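Local atomic coordinates of hypothetical protein TT1465 (Thermus thermophilus, PDB entry 1WEK), a protein that is of unknown function but belongs to the SLOG group of proteins, with a Rossmann-like alpha/beta fold, and forms an assembly of six chains. Residues L22-E27 against L116-F121; G87-G92 against N109-H114; F166-G171 against R198-P203. All blocks are in the same frame, centred on the assembly; numbering follows the deposited sequence.

In the fold
All three contacts belong to a single alpha/beta fold with a parallel sheet of seven strands. From the N terminus, contact 1 opens on helix 17-34 and closes at the end of strand 114-118, an outermost strand within the chain. Contact 2 is nested inside that loop. It joins the end of helix 79-90 to the loop leading into strand 114-118, so segments 109-114 and 116-121 nearly follow one another. Contact 3 comes later in series and closes the beta-alpha-beta unit of strand 165-168, helix 170-185 and strand 198-200. Contacts 1 and 3 reach the same sheet on opposite sides of the chain's centre, with centres about 31 Å apart.

Contact 1: residues L22-E27 against L116-F121; sequences LAEFVE and LSLRYF
Helix 17-34 packs against strand 114-118, one of the two outermost strands of the sheet within this chain, and Glu24 reaches from the helix to Arg119 just past the strand end. Helix and strand run nearly antiparallel. Glu24 has CG beside its backbone N (chi1 -68°) and is extended from there, which carries the carboxylate across to the loop. Glu24 OE1 accepts the hydrogen bond from Arg119 N at 3.0 Å. The bond is fairly straight (163° at the hydrogen) and arrives on the syn side, 34° out of the carboxylate plane. Glu24 OE2 lies at the edge of the Tyr120 ring, 3.6 Å from CD1. Lower on the same side chain, Glu24 CB touches Leu118 CD2 at 3.8 Å. One turn on, Glu27 slides past Leu116, with Glu27 OE1 3.5 Å from Leu116 CD2. A water gives a hydrogen bond to Glu27 OE1 and accepts a weak one from Ser117 N. The Arg119 guanidinium turns away to a salt bridge with Glu101, while the backbone carbonyl of Arg119 accepts from Lys159 of a second subunit. Glu24 is buried, so the peptide N-H probably offsets part of the cost of its charge, with weak help from Arg20.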
ATOM      1  N   LEU A  22       2.628   9.634  -1.612  1.00 12.12           N
ATOM      2  CA  LEU A  22       2.025   9.096  -0.399  1.00 15.93           C
ATOM      3  C   LEU A  22       2.878   9.406   0.832  1.00 17.31           C
ATOM      4  O   LEU A  22       2.356   9.746   1.898  1.00 17.59           O
ATOM      5  CB  LEU A  22       1.846   7.573  -0.512  1.00 15.28           C
ATOM      6  CG  LEU A  22       0.604   7.138  -1.299  1.00 16.87           C
ATOM      7  CD1 LEU A  22       0.551   5.620  -1.415  1.00  9.52           C
ATOM      8  CD2 LEU A  22      -0.625   7.670  -0.595  1.00 10.91           C
ATOM      9  N   ALA A  23       4.188   9.256   0.675  1.00 17.38           N
ATOM     10  CA  ALA A  23       5.139   9.524   1.745  1.00 20.27           C
ATOM     11  C   ALA A  23       5.015  10.978   2.196  1.00 19.14           C
ATOM     12  O   ALA A  23       5.066  11.269   3.387  1.00 20.04           O
ATOM     13  CB  ALA A  23       6.567   9.240   1.262  1.00 15.94           C
ATOM     14  N   GLU A  24       4.843  11.884   1.238  1.00 20.24           N
ATOM     15  CA  GLU A  24       4.719  13.305   1.555  1.00 20.74           C
ATOM     16  C   GLU A  24       3.408  13.616   2.273  1.00 21.00           C
ATOM     17  O   GLU A  24       3.394  14.419   3.201  1.00 25.30           O
ATOM     18  CB  GLU A  24       4.874  14.153   0.285  1.00 22.72           C
ATOM     19  CG  GLU A  24       6.285  14.108  -0.301  1.00 21.25           C
ATOM     20  CD  GLU A  24       6.448  14.960  -1.557  1.00 29.87           C
ATOM     21  OE1 GLU A  24       7.586  15.063  -2.072  1.00 31.34           O
ATOM     22  OE2 GLU A  24       5.443  15.531  -2.032  1.00 29.30           O
ATOM     23  N   PHE A  25       2.316  12.980   1.854  1.00 21.32           N
ATOM     24  CA  PHE A  25       1.018  13.170   2.501  1.00 18.44           C
ATOM     25  C   PHE A  25       1.097  12.642   3.934  1.00 19.88           C
ATOM     26  O   PHE A  25       0.751  13.336   4.890  1.00 20.87           O
ATOM     27  CB  PHE A  25      -0.075  12.386   1.762  1.00 18.45           C
ATOM     28  CG  PHE A  25      -0.754  13.158   0.671  1.00 20.72           C
ATOM     29  CD1 PHE A  25      -0.981  12.571  -0.575  1.00 14.83           C
ATOM     30  CD2 PHE A  25      -1.180  14.471   0.888  1.00 17.87           C
ATOM     31  CE1 PHE A  25      -1.627  13.282  -1.594  1.00 20.57           C
ATOM     32  CE2 PHE A  25      -1.826  15.193  -0.129  1.00 16.51           C
ATOM     33  CZ  PHE A  25      -2.050  14.601  -1.365  1.00 17.44           C
ATOM     34  N   VAL A  26       1.555  11.400   4.070  1.00 20.87           N
ATOM     35  CA  VAL A  26       1.665  10.770   5.375  1.00 22.39           C
ATOM     36  C   VAL A  26       2.569  11.547   6.316  1.00 23.03           C
ATOM     37  O   VAL A  26       2.239  11.743   7.487  1.00 24.14           O
ATOM     38  CB  VAL A  26       2.174   9.312   5.250  1.00 22.37           C
ATOM     39  CG1 VAL A  26       2.369   8.709   6.634  1.00 20.85           C
ATOM     40  CG2 VAL A  26       1.154   8.475   4.487  1.00 22.28           C
ATOM     41  N   GLU A  27       3.713  11.986   5.810  1.00 25.54           N
ATOM     42  CA  GLU A  27       4.644  12.747   6.631  1.00 28.39           C
ATOM     43  C   GLU A  27       3.995  14.074   6.993  1.00 27.24           C
ATOM     44  O   GLU A  27       4.067  14.525   8.140  1.00 28.81           O
ATOM     45  CB  GLU A  27       5.945  13.001   5.875  1.00 30.53           C
ATOM     46  CG  GLU A  27       7.021  13.627   6.749  1.00 41.31           C
ATOM     47  CD  GLU A  27       8.239  14.067   5.966  1.00 46.03           C
ATOM     48  OE1 GLU A  27       9.116  14.735   6.561  1.00 49.58           O
ATOM     49  OE2 GLU A  27       8.320  13.747   4.756  1.00 49.26           O
ATOM     50  N   LEU A 116       9.076  21.370   6.105  1.00 25.44           N
ATOM     51  CA  LEU A 116       8.782  20.195   5.309  1.00 25.91           C
ATOM     52  C   LEU A 116       9.132  20.526   3.857  1.00 26.34           C
ATOM     53  O   LEU A 116       8.886  21.644   3.395  1.00 23.60           O
ATOM     54  CB  LEU A 116       7.298  19.844   5.434  1.00 27.99           C
ATOM     55  CG  LEU A 116       6.841  19.224   6.760  1.00 28.70           C
ATOM     56  CD1 LEU A 116       5.328  19.230   6.867  1.00 24.39           C
ATOM     57  CD2 LEU A 116       7.386  17.789   6.849  1.00 28.01           C
ATOM     58  N   SER A 117       9.747  19.582   3.148  1.00 27.19           N
ATOM     59  CA  SER A 117      10.080  19.816   1.749  1.00 26.65           C
ATOM     60  C   SER A 117       9.272  18.844   0.919  1.00 26.18           C
ATOM     61  O   SER A 117       9.325  17.632   1.120  1.00 27.05           O
ATOM     62  CB  SER A 117      11.586  19.673   1.479  1.00 28.23           C
ATOM     63  OG  SER A 117      12.142  18.585   2.178  1.00 34.40           O
ATOM     64  N   LEU A 118       8.514  19.410  -0.010  1.00 24.72           N
ATOM     65  CA  LEU A 118       7.613  18.674  -0.878  1.00 24.68           C
ATOM     66  C   LEU A 118       7.965  18.882  -2.346  1.00 23.19           C
ATOM     67  O   LEU A 118       8.305  19.986  -2.758  1.00 25.20           O
ATOM     68  CB  LEU A 118       6.187  19.184  -0.625  1.00 25.35           C
ATOM     69  CG  LEU A 118       5.736  19.175   0.841  1.00 28.01           C
ATOM     70  CD1 LEU A 118       4.574  20.148   1.054  1.00 26.78           C
ATOM     71  CD2 LEU A 118       5.356  17.755   1.233  1.00 22.04           C
ATOM     72  N   ARG A 119       7.867  17.826  -3.139  1.00 24.09           N
ATOM     73  CA  ARG A 119       8.157  17.925  -4.564  1.00 25.22           C
ATOM     74  C   ARG A 119       6.905  18.375  -5.325  1.00 23.29           C
ATOM     75  O   ARG A 119       6.996  18.958  -6.404  1.00 21.87           O
ATOM     76  CB  ARG A 119       8.610  16.561  -5.110  1.00 29.25           C
ATOM     77  CG  ARG A 119      10.079  16.186  -4.856  1.00 39.99           C
ATOM     78  CD  ARG A 119      11.038  17.000  -5.753  1.00 47.42           C
ATOM     79  NE  ARG A 119      12.163  16.213  -6.279  1.00 52.43           N
ATOM     80  CZ  ARG A 119      13.222  15.816  -5.571  1.00 55.33           C
ATOM     81  NH1 ARG A 119      13.331  16.126  -4.286  1.00 55.56           N
ATOM     82  NH2 ARG A 119      14.181  15.103  -6.150  1.00 56.82           N
ATOM     83  N   TYR A 120       5.740  18.131  -4.733  1.00 23.08           N
ATOM     84  CA  TYR A 120       4.468  18.431  -5.384  1.00 21.57           C
ATOM     85  C   TYR A 120       3.593  19.551  -4.862  1.00 21.49           C
ATOM     86  O   TYR A 120       3.224  19.575  -3.686  1.00 25.28           O
ATOM     87  CB  TYR A 120       3.649  17.151  -5.424  1.00 22.10           C
ATOM     88  CG  TYR A 120       4.344  16.060  -6.188  1.00 24.86           C
ATOM     89  CD1 TYR A 120       4.966  14.989  -5.526  1.00 23.45           C
ATOM     90  CD2 TYR A 120       4.393  16.098  -7.581  1.00 23.89           C
ATOM     91  CE1 TYR A 120       5.610  13.981  -6.244  1.00 21.34           C
ATOM     92  CE2 TYR A 120       5.040  15.098  -8.304  1.00 23.46           C
ATOM     93  CZ  TYR A 120       5.634  14.043  -7.635  1.00 22.47           C
ATOM     94  OH  TYR A 120       6.185  13.020  -8.376  1.00 25.49           O
ATOM     95  N   PHE A 121       3.241  20.475  -5.753  1.00 22.88           N
ATOM     96  CA  PHE A 121       2.382  21.592  -5.378  1.00 20.80           C
ATOM     97  C   PHE A 121       1.071  21.094  -4.762  1.00 20.09           C
ATOM     98  O   PHE A 121       0.642  21.604  -3.725  1.00 18.29           O
ATOM     99  CB  PHE A 121       2.061  22.478  -6.593  1.00 21.64           C
ATOM    100  CG  PHE A 121       3.090  23.552  -6.865  1.00 22.52           C
ATOM    101  CD1 PHE A 121       3.962  23.448  -7.941  1.00 20.32           C
ATOM    102  CD2 PHE A 121       3.189  24.659  -6.039  1.00 22.43           C
ATOM    103  CE1 PHE A 121       4.915  24.427  -8.189  1.00 19.65           C
ATOM    104  CE2 PHE A 121       4.144  25.651  -6.280  1.00 26.27           C
ATOM    105  CZ  PHE A 121       5.007  25.532  -7.358  1.00 21.17           C
TER
HETATM  106  O   HOH W   1      10.071  16.959   5.303  1.00 35.78           O

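Contact 2: residues G87-G92 against N109-H114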
ATOM      1  N   GLY A  87       8.485  37.011  11.607  1.00 18.35           N
ATOM      2  CA  GLY A  87       7.723  37.687  12.633  1.00 19.80           C
ATOM      3  C   GLY A  87       7.273  36.710  13.694  1.00 18.82           C
ATOM      4  O   GLY A  87       7.336  37.003  14.890  1.00 23.17           O
ATOM      5  N   ALA A  88       6.823  35.542  13.249  1.00 15.22           N
ATOM      6  CA  ALA A  88       6.347  34.502  14.142  1.00 16.32           C
ATOM      7  C   ALA A  88       7.510  33.919  14.927  1.00 18.66           C
ATOM      8  O   ALA A  88       7.480  33.855  16.158  1.00 14.73           O
ATOM      9  CB  ALA A  88       5.672  33.410  13.349  1.00 15.79           C
ATOM     10  N   TYR A  89       8.529  33.490  14.193  1.00 17.56           N
ATOM     11  CA  TYR A  89       9.715  32.908  14.790  1.00 22.50           C
ATOM     12  C   TYR A  89      10.260  33.792  15.901  1.00 22.63           C
ATOM     13  O   TYR A  89      10.396  33.360  17.046  1.00 23.04           O
ATOM     14  CB  TYR A  89      10.802  32.733  13.739  1.00 21.32           C
ATOM     15  CG  TYR A  89      11.929  31.835  14.176  1.00 26.51           C
ATOM     16  CD1 TYR A  89      11.742  30.456  14.259  1.00 29.16           C
ATOM     17  CD2 TYR A  89      13.198  32.348  14.440  1.00 25.70           C
ATOM     18  CE1 TYR A  89      12.782  29.605  14.575  1.00 29.77           C
ATOM     19  CE2 TYR A  89      14.253  31.498  14.762  1.00 31.15           C
ATOM     20  CZ  TYR A  89      14.036  30.126  14.822  1.00 33.34           C
ATOM     21  OH  TYR A  89      15.074  29.261  15.095  1.00 36.26           O
ATOM     22  N   GLU A  90      10.555  35.040  15.561  1.00 20.44           N
ATOM     23  CA  GLU A  90      11.115  35.958  16.537  1.00 21.30           C
ATOM     24  C   GLU A  90      10.217  36.303  17.710  1.00 21.83           C
ATOM     25  O   GLU A  90      10.705  36.825  18.708  1.00 29.08           O
ATOM     26  CB  GLU A  90      11.605  37.217  15.841  1.00 19.54           C
ATOM     27  CG  GLU A  90      12.875  36.972  15.024  1.00 21.00           C
ATOM     28  CD  GLU A  90      13.269  38.178  14.188  1.00 23.13           C
ATOM     29  OE1 GLU A  90      12.534  39.189  14.220  1.00 21.86           O
ATOM     30  OE2 GLU A  90      14.307  38.111  13.493  1.00 27.36           O
ATOM     31  N   ALA A  91       8.920  36.016  17.614  1.00 21.12           N
ATOM     32  CA  ALA A  91       8.022  36.289  18.736  1.00 19.44           C
ATOM     33  C   ALA A  91       7.813  34.992  19.502  1.00 19.88           C
ATOM     34  O   ALA A  91       6.945  34.898  20.370  1.00 23.60           O
ATOM     35  CB  ALA A  91       6.685  36.845  18.266  1.00 11.31           C
ATOM     36  N   GLY A  92       8.623  33.992  19.161  1.00 22.30           N
ATOM     37  CA  GLY A  92       8.559  32.705  19.828  1.00 20.78           C
ATOM     38  C   GLY A  92       7.384  31.821  19.478  1.00 20.71           C
ATOM     39  O   GLY A  92       7.025  30.934  20.252  1.00 23.22           O
ATOM     40  N   ASN A 109      13.702  29.819   3.908  1.00 24.34           N
ATOM     41  CA  ASN A 109      14.114  30.858   4.839  1.00 22.48           C
ATOM     42  C   ASN A 109      14.573  30.191   6.145  1.00 24.38           C
ATOM     43  O   ASN A 109      14.345  28.997   6.361  1.00 22.44           O
ATOM     44  CB  ASN A 109      12.997  31.905   5.039  1.00 18.09           C
ATOM     45  CG  ASN A 109      11.800  31.394   5.837  1.00 21.62           C
ATOM     46  OD1 ASN A 109      11.922  31.030   7.008  1.00 22.18           O
ATOM     47  ND2 ASN A 109      10.619  31.414   5.211  1.00 13.03           N
ATOM     48  N   PRO A 110      15.266  30.935   7.013  1.00 22.93           N
ATOM     49  CA  PRO A 110      15.716  30.301   8.254  1.00 23.34           C
ATOM     50  C   PRO A 110      14.805  30.501   9.453  1.00 24.50           C
ATOM     51  O   PRO A 110      15.237  30.314  10.597  1.00 28.53           O
ATOM     52  CB  PRO A 110      17.084  30.939   8.501  1.00 22.72           C
ATOM     53  CG  PRO A 110      17.334  31.851   7.294  1.00 26.99           C
ATOM     54  CD  PRO A 110      15.978  32.197   6.784  1.00 23.23           C
ATOM     55  N   TYR A 111      13.551  30.862   9.213  1.00 19.67           N
ATOM     56  CA  TYR A 111      12.649  31.119  10.324  1.00 19.49           C
ATOM     57  C   TYR A 111      11.527  30.112  10.458  1.00 20.63           C
ATOM     58  O   TYR A 111      10.387  30.477  10.728  1.00 19.85           O
ATOM     59  CB  TYR A 111      12.075  32.528  10.196  1.00 16.76           C
ATOM     60  CG  TYR A 111      13.141  33.568   9.984  1.00 17.36           C
ATOM     61  CD1 TYR A 111      13.250  34.247   8.772  1.00 11.32           C
ATOM     62  CD2 TYR A 111      14.068  33.852  10.984  1.00 20.11           C
ATOM     63  CE1 TYR A 111      14.243  35.176   8.556  1.00 11.54           C
ATOM     64  CE2 TYR A 111      15.088  34.792  10.774  1.00 15.81           C
ATOM     65  CZ  TYR A 111      15.168  35.449   9.566  1.00 21.29           C
ATOM     66  OH  TYR A 111      16.163  36.394   9.373  1.00 22.08           O
ATOM     67  N   GLN A 112      11.850  28.838  10.295  1.00 21.57           N
ATOM     68  CA  GLN A 112      10.831  27.815  10.397  1.00 23.35           C
ATOM     69  C   GLN A 112      11.024  26.903  11.608  1.00 25.84           C
ATOM     70  O   GLN A 112      12.065  26.278  11.756  1.00 30.56           O
ATOM     71  CB  GLN A 112      10.820  26.989   9.110  1.00 23.09           C
ATOM     72  CG  GLN A 112      10.637  27.827   7.831  1.00 22.15           C
ATOM     73  CD  GLN A 112      10.824  27.006   6.557  1.00 19.52           C
ATOM     74  OE1 GLN A 112      11.349  27.497   5.550  1.00 20.07           O
ATOM     75  NE2 GLN A 112      10.389  25.753   6.596  1.00 15.58           N
ATOM     76  N   THR A 113      10.023  26.841  12.477  1.00 26.31           N
ATOM     77  CA  THR A 113      10.070  25.970  13.647  1.00 28.44           C
ATOM     78  C   THR A 113       9.856  24.524  13.192  1.00 29.08           C
ATOM     79  O   THR A 113      10.235  23.579  13.882  1.00 29.27           O
ATOM     80  CB  THR A 113       8.972  26.358  14.663  1.00 29.16           C
ATOM     81  OG1 THR A 113       9.406  27.509  15.402  1.00 33.14           O
ATOM     82  CG2 THR A 113       8.698  25.231  15.634  1.00 33.68           C
ATOM     83  N   HIS A 114       9.244  24.370  12.022  1.00 26.65           N
ATOM     84  CA  HIS A 114       8.967  23.065  11.433  1.00 28.03           C
ATOM     85  C   HIS A 114       9.037  23.233   9.921  1.00 28.81           C
ATOM     86  O   HIS A 114       8.251  23.981   9.343  1.00 29.76           O
ATOM     87  CB  HIS A 114       7.567  22.591  11.816  1.00 30.02           C
ATOM     88  CG  HIS A 114       7.393  22.312  13.277  1.00 31.56           C
ATOM     89  ND1 HIS A 114       7.840  21.150  13.874  1.00 29.54           N
ATOM     90  CD2 HIS A 114       6.817  23.044  14.261  1.00 29.81           C
ATOM     91  CE1 HIS A 114       7.543  21.181  15.162  1.00 31.71           C
ATOM     92  NE2 HIS A 114       6.924  22.317  15.422  1.00 29.61           N
TER
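The last turn of helix 79-90 faces an irregular loop, and the backbones come nearest at Tyr89 and Tyr111, whose CA atoms are 5.6 Å apart. No hydrogen bond crosses between the two segments. Each backbone is shaped by its own turn. Gly92, at positive phi, is the C-prime residue of a Schellman motif that ends the helix, and its N bonds to Tyr89 O. In the loop, Asn109 OD1 accepts from Tyr111 N at 2.7 Å. This is an Asx turn, with the donor in the carbonyl plane of the Asn109 amide.

The two tyrosines carry the contact, and their side chains cross at about a right angle. Tyr89 has CG opposite its backbone N (chi1 -166°), which lays its ring against the loop backbone. Tyr111 CA sits over one face of that ring, 4.2 Å from the Tyr89 centroid and 19° off the normal, as a CH-pi contact. Pro110 O lies over the same face. Tyr89 CD2 in turn meets the edge of the Tyr111 ring, in its plane, 3.9 Å from Tyr111 CD2. The bases of the two side chains also touch, with Tyr89 CB 3.8 Å from Tyr111 CB. Thr113 OG1 approaches the Tyr89 ring obliquely, 3.9 Å from CD1. Within the loop, Pro110 CD covers part of one face of the Tyr111 ring.

The Glu90 carboxylate comes only loosely near Tyr111. Its polar partners are Tyr59 and Arg86. Asn109 reaches Asn85 of helix 79-90 through ND2, Gln112 bonds to Asn99 of strand 95-100, and His114 pairs through its backbone with Ser95 and Gly97. The loop thus bridges the surface end of helix 79-90 and the parallel pair of strands 95-100 and 114-118.

Contact 3: residues F166-G171 against R198-P203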
ATOM      1  N   PHE A 166      -8.793  36.473   4.293  1.00 15.55           N
ATOM      2  CA  PHE A 166      -8.506  37.894   4.221  1.00 13.46           C
ATOM      3  C   PHE A 166      -7.507  38.239   3.122  1.00 13.31           C
ATOM      4  O   PHE A 166      -6.622  37.450   2.809  1.00 12.36           O
ATOM      5  CB  PHE A 166      -7.938  38.385   5.556  1.00 16.96           C
ATOM      6  CG  PHE A 166      -8.901  38.297   6.692  1.00 17.31           C
ATOM      7  CD1 PHE A 166      -9.012  37.134   7.436  1.00 22.79           C
ATOM      8  CD2 PHE A 166      -9.696  39.386   7.024  1.00 22.62           C
ATOM      9  CE1 PHE A 166      -9.898  37.060   8.496  1.00 23.21           C
ATOM     10  CE2 PHE A 166     -10.583  39.321   8.077  1.00 21.02           C
ATOM     11  CZ  PHE A 166     -10.681  38.156   8.813  1.00 22.88           C
ATOM     12  N   LEU A 167      -7.662  39.424   2.538  1.00 15.80           N
ATOM     13  CA  LEU A 167      -6.739  39.911   1.520  1.00 15.77           C
ATOM     14  C   LEU A 167      -6.208  41.206   2.097  1.00 17.99           C
ATOM     15  O   LEU A 167      -6.966  42.149   2.316  1.00 20.28           O
ATOM     16  CB  LEU A 167      -7.447  40.223   0.205  1.00 14.37           C
ATOM     17  CG  LEU A 167      -8.373  39.188  -0.429  1.00 21.76           C
ATOM     18  CD1 LEU A 167      -8.586  39.587  -1.866  1.00 16.43           C
ATOM     19  CD2 LEU A 167      -7.773  37.774  -0.360  1.00 21.60           C
ATOM     20  N   LEU A 168      -4.913  41.248   2.371  1.00 19.20           N
ATOM     21  CA  LEU A 168      -4.315  42.449   2.917  1.00 21.22           C
ATOM     22  C   LEU A 168      -3.805  43.372   1.830  1.00 21.43           C
ATOM     23  O   LEU A 168      -3.149  42.933   0.879  1.00 23.50           O
ATOM     24  CB  LEU A 168      -3.174  42.095   3.875  1.00 22.65           C
ATOM     25  CG  LEU A 168      -3.614  41.862   5.320  1.00 26.48           C
ATOM     26  CD1 LEU A 168      -2.439  41.357   6.156  1.00 26.19           C
ATOM     27  CD2 LEU A 168      -4.166  43.176   5.879  1.00 23.67           C
ATOM     28  N   ASP A 169      -4.113  44.656   2.000  1.00 20.63           N
ATOM     29  CA  ASP A 169      -3.723  45.736   1.094  1.00 21.03           C
ATOM     30  C   ASP A 169      -4.746  45.918  -0.030  1.00 21.73           C
ATOM     31  O   ASP A 169      -4.582  45.394  -1.130  1.00 24.47           O
ATOM     32  CB  ASP A 169      -2.333  45.491   0.505  1.00 16.87           C
ATOM     33  CG  ASP A 169      -1.833  46.682  -0.284  1.00 26.98           C
ATOM     34  OD1 ASP A 169      -2.677  47.350  -0.943  1.00 22.06           O
ATOM     35  OD2 ASP A 169      -0.607  46.955  -0.253  1.00 25.13           O
ATOM     36  N   ARG A 170      -5.786  46.689   0.268  1.00 20.75           N
ATOM     37  CA  ARG A 170      -6.890  46.973  -0.650  1.00 21.13           C
ATOM     38  C   ARG A 170      -6.524  47.402  -2.061  1.00 17.61           C
ATOM     39  O   ARG A 170      -7.024  46.837  -3.030  1.00 17.91           O
ATOM     40  CB  ARG A 170      -7.790  48.057  -0.055  1.00 22.44           C
ATOM     41  CG  ARG A 170      -8.410  47.715   1.288  1.00 25.21           C
ATOM     42  CD  ARG A 170      -9.447  48.772   1.653  1.00 28.68           C
ATOM     43  NE  ARG A 170     -10.744  48.170   1.931  1.00 33.29           N
ATOM     44  CZ  ARG A 170     -11.134  47.759   3.132  1.00 35.87           C
ATOM     45  NH1 ARG A 170     -10.324  47.894   4.183  1.00 37.01           N
ATOM     46  NH2 ARG A 170     -12.323  47.193   3.276  1.00 34.16           N
ATOM     47  N   GLY A 171      -5.678  48.422  -2.165  1.00 13.32           N
ATOM     48  CA  GLY A 171      -5.273  48.933  -3.460  1.00 14.54           C
ATOM     49  C   GLY A 171      -4.572  47.914  -4.334  1.00 15.41           C
ATOM     50  O   GLY A 171      -4.612  47.998  -5.560  1.00 15.30           O
ATOM     51  N   ARG A 198     -12.547  38.834   2.833  1.00 17.88           N
ATOM     52  CA  ARG A 198     -12.613  40.191   3.348  1.00 20.08           C
ATOM     53  C   ARG A 198     -11.354  40.929   2.936  1.00 20.85           C
ATOM     54  O   ARG A 198     -10.247  40.418   3.086  1.00 22.69           O
ATOM     55  CB  ARG A 198     -12.730  40.177   4.876  1.00 27.45           C
ATOM     56  CG  ARG A 198     -14.075  39.676   5.385  1.00 36.19           C
ATOM     57  CD  ARG A 198     -14.133  39.574   6.909  1.00 39.88           C
ATOM     58  NE  ARG A 198     -13.827  40.833   7.592  1.00 46.71           N
ATOM     59  CZ  ARG A 198     -13.840  40.979   8.917  1.00 47.35           C
ATOM     60  NH1 ARG A 198     -14.152  39.945   9.693  1.00 44.99           N
ATOM     61  NH2 ARG A 198     -13.520  42.147   9.472  1.00 42.66           N
ATOM     62  N   LEU A 199     -11.526  42.140   2.420  1.00 20.42           N
ATOM     63  CA  LEU A 199     -10.398  42.941   1.980  1.00 21.57           C
ATOM     64  C   LEU A 199     -10.070  43.949   3.077  1.00 21.29           C
ATOM     65  O   LEU A 199     -10.949  44.654   3.553  1.00 20.19           O
ATOM     66  CB  LEU A 199     -10.775  43.640   0.670  1.00 22.68           C
ATOM     67  CG  LEU A 199      -9.675  44.032  -0.316  1.00 25.77           C
ATOM     68  CD1 LEU A 199      -8.514  43.086  -0.230  1.00 24.60           C
ATOM     69  CD2 LEU A 199     -10.252  44.023  -1.712  1.00 23.75           C
ATOM     70  N   THR A 200      -8.816  44.013   3.501  1.00 23.31           N
ATOM     71  CA  THR A 200      -8.462  44.952   4.564  1.00 21.89           C
ATOM     72  C   THR A 200      -7.026  45.442   4.504  1.00 19.83           C
ATOM     73  O   THR A 200      -6.157  44.785   3.928  1.00 19.28           O
ATOM     74  CB  THR A 200      -8.697  44.335   5.960  1.00 23.21           C
ATOM     75  OG1 THR A 200      -8.496  45.337   6.962  1.00 27.89           O
ATOM     76  CG2 THR A 200      -7.713  43.193   6.225  1.00 25.18           C
ATOM     77  N   ASP A 201      -6.787  46.608   5.104  1.00 21.86           N
ATOM     78  CA  ASP A 201      -5.452  47.206   5.154  1.00 21.24           C
ATOM     79  C   ASP A 201      -4.805  47.021   6.528  1.00 23.67           C
ATOM     80  O   ASP A 201      -3.603  47.262   6.692  1.00 22.74           O
ATOM     81  CB  ASP A 201      -5.512  48.711   4.863  1.00 23.16           C
ATOM     82  CG  ASP A 201      -5.612  49.027   3.379  1.00 24.38           C
ATOM     83  OD1 ASP A 201      -5.163  48.214   2.555  1.00 28.55           O
ATOM     84  OD2 ASP A 201      -6.120  50.105   3.034  1.00 28.85           O
ATOM     85  N   GLU A 202      -5.595  46.582   7.505  1.00 21.33           N
ATOM     86  CA  GLU A 202      -5.108  46.436   8.876  1.00 26.19           C
ATOM     87  C   GLU A 202      -4.836  45.016   9.369  1.00 24.21           C
ATOM     88  O   GLU A 202      -5.741  44.193   9.469  1.00 22.10           O
ATOM     89  CB  GLU A 202      -6.107  47.117   9.809  1.00 30.62           C
ATOM     90  CG  GLU A 202      -6.535  48.493   9.308  1.00 40.29           C
ATOM     91  CD  GLU A 202      -7.906  48.903   9.821  1.00 45.73           C
ATOM     92  OE1 GLU A 202      -8.342  50.039   9.520  1.00 46.60           O
ATOM     93  OE2 GLU A 202      -8.547  48.087  10.518  1.00 48.49           O
ATOM     94  N   PRO A 203      -3.573  44.713   9.687  1.00 24.82           N
ATOM     95  CA  PRO A 203      -3.257  43.371  10.172  1.00 24.36           C
ATOM     96  C   PRO A 203      -4.027  43.078  11.455  1.00 26.67           C
ATOM     97  O   PRO A 203      -4.401  41.935  11.715  1.00 24.50           O
ATOM     98  CB  PRO A 203      -1.750  43.438  10.409  1.00 26.06           C
ATOM     99  CG  PRO A 203      -1.294  44.416   9.361  1.00 23.77           C
ATOM    100  CD  PRO A 203      -2.344  45.494   9.452  1.00 23.18           C
TER
HETATM  101  O   HOH W   2      -4.859  49.869   0.215  1.00 29.71           O
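Asp201 turns its carboxylate toward Arg170 by placing CG beside its own backbone N (chi1 -80°). Arg170 starts extended and then bends at chi3 (125°), which brings its guanidinium back over the Leu199-Thr200 peptide. Asp201 OD1 accepts from Arg170 N at 2.8 Å, on the syn side but tilted out of the carboxylate plane. A water gives a second hydrogen bond to Asp201 OD1 and accepts one from Gly171 N, so this oxygen has two donors at the start of helix 170-185. The Arg170 guanidinium lies with one face over the Leu199 carbonyl. Although Arg170 NH2 is 2.9 Å from Leu199 O, the angle is poor for a hydrogen bond.

The segments belong to a beta-alpha-beta crossover in which strands 165-168 and 198-200 lie side by side and parallel, joined through helix 170-185. Leu167 bonds to the residues on either side of Leu199. Leu167 N bonds to Arg198 O at 2.8 Å, and Leu167 O accepts from Thr200 N at 2.9 Å. Past the strand, Asp169 N bonds to Thr200 O at 2.8 Å.

Leu167 and Leu199 share the face covered by Trp173 of helix 170-185. Phe166, Leu168, Arg198 and Thr200 occupy the other face. There Phe166 and Arg198 point the same way, and Phe166 CE2 sits over one guanidinium face, 3.6 Å from Arg198 NE. The two planes are 52° apart. Leu168 CD2 touches Thr200 CG2 at 3.6 Å. Thr200 OG1 accepts from Glu202 N in an ST turn and also bonds to Glu205 of helix 203-211. Asp169, at the N-cap of helix 170-185, takes Tyr172 N on OD1. Its carboxylate is near that of Asp201, and the N terminus of that helix probably eases this closeness of like charges.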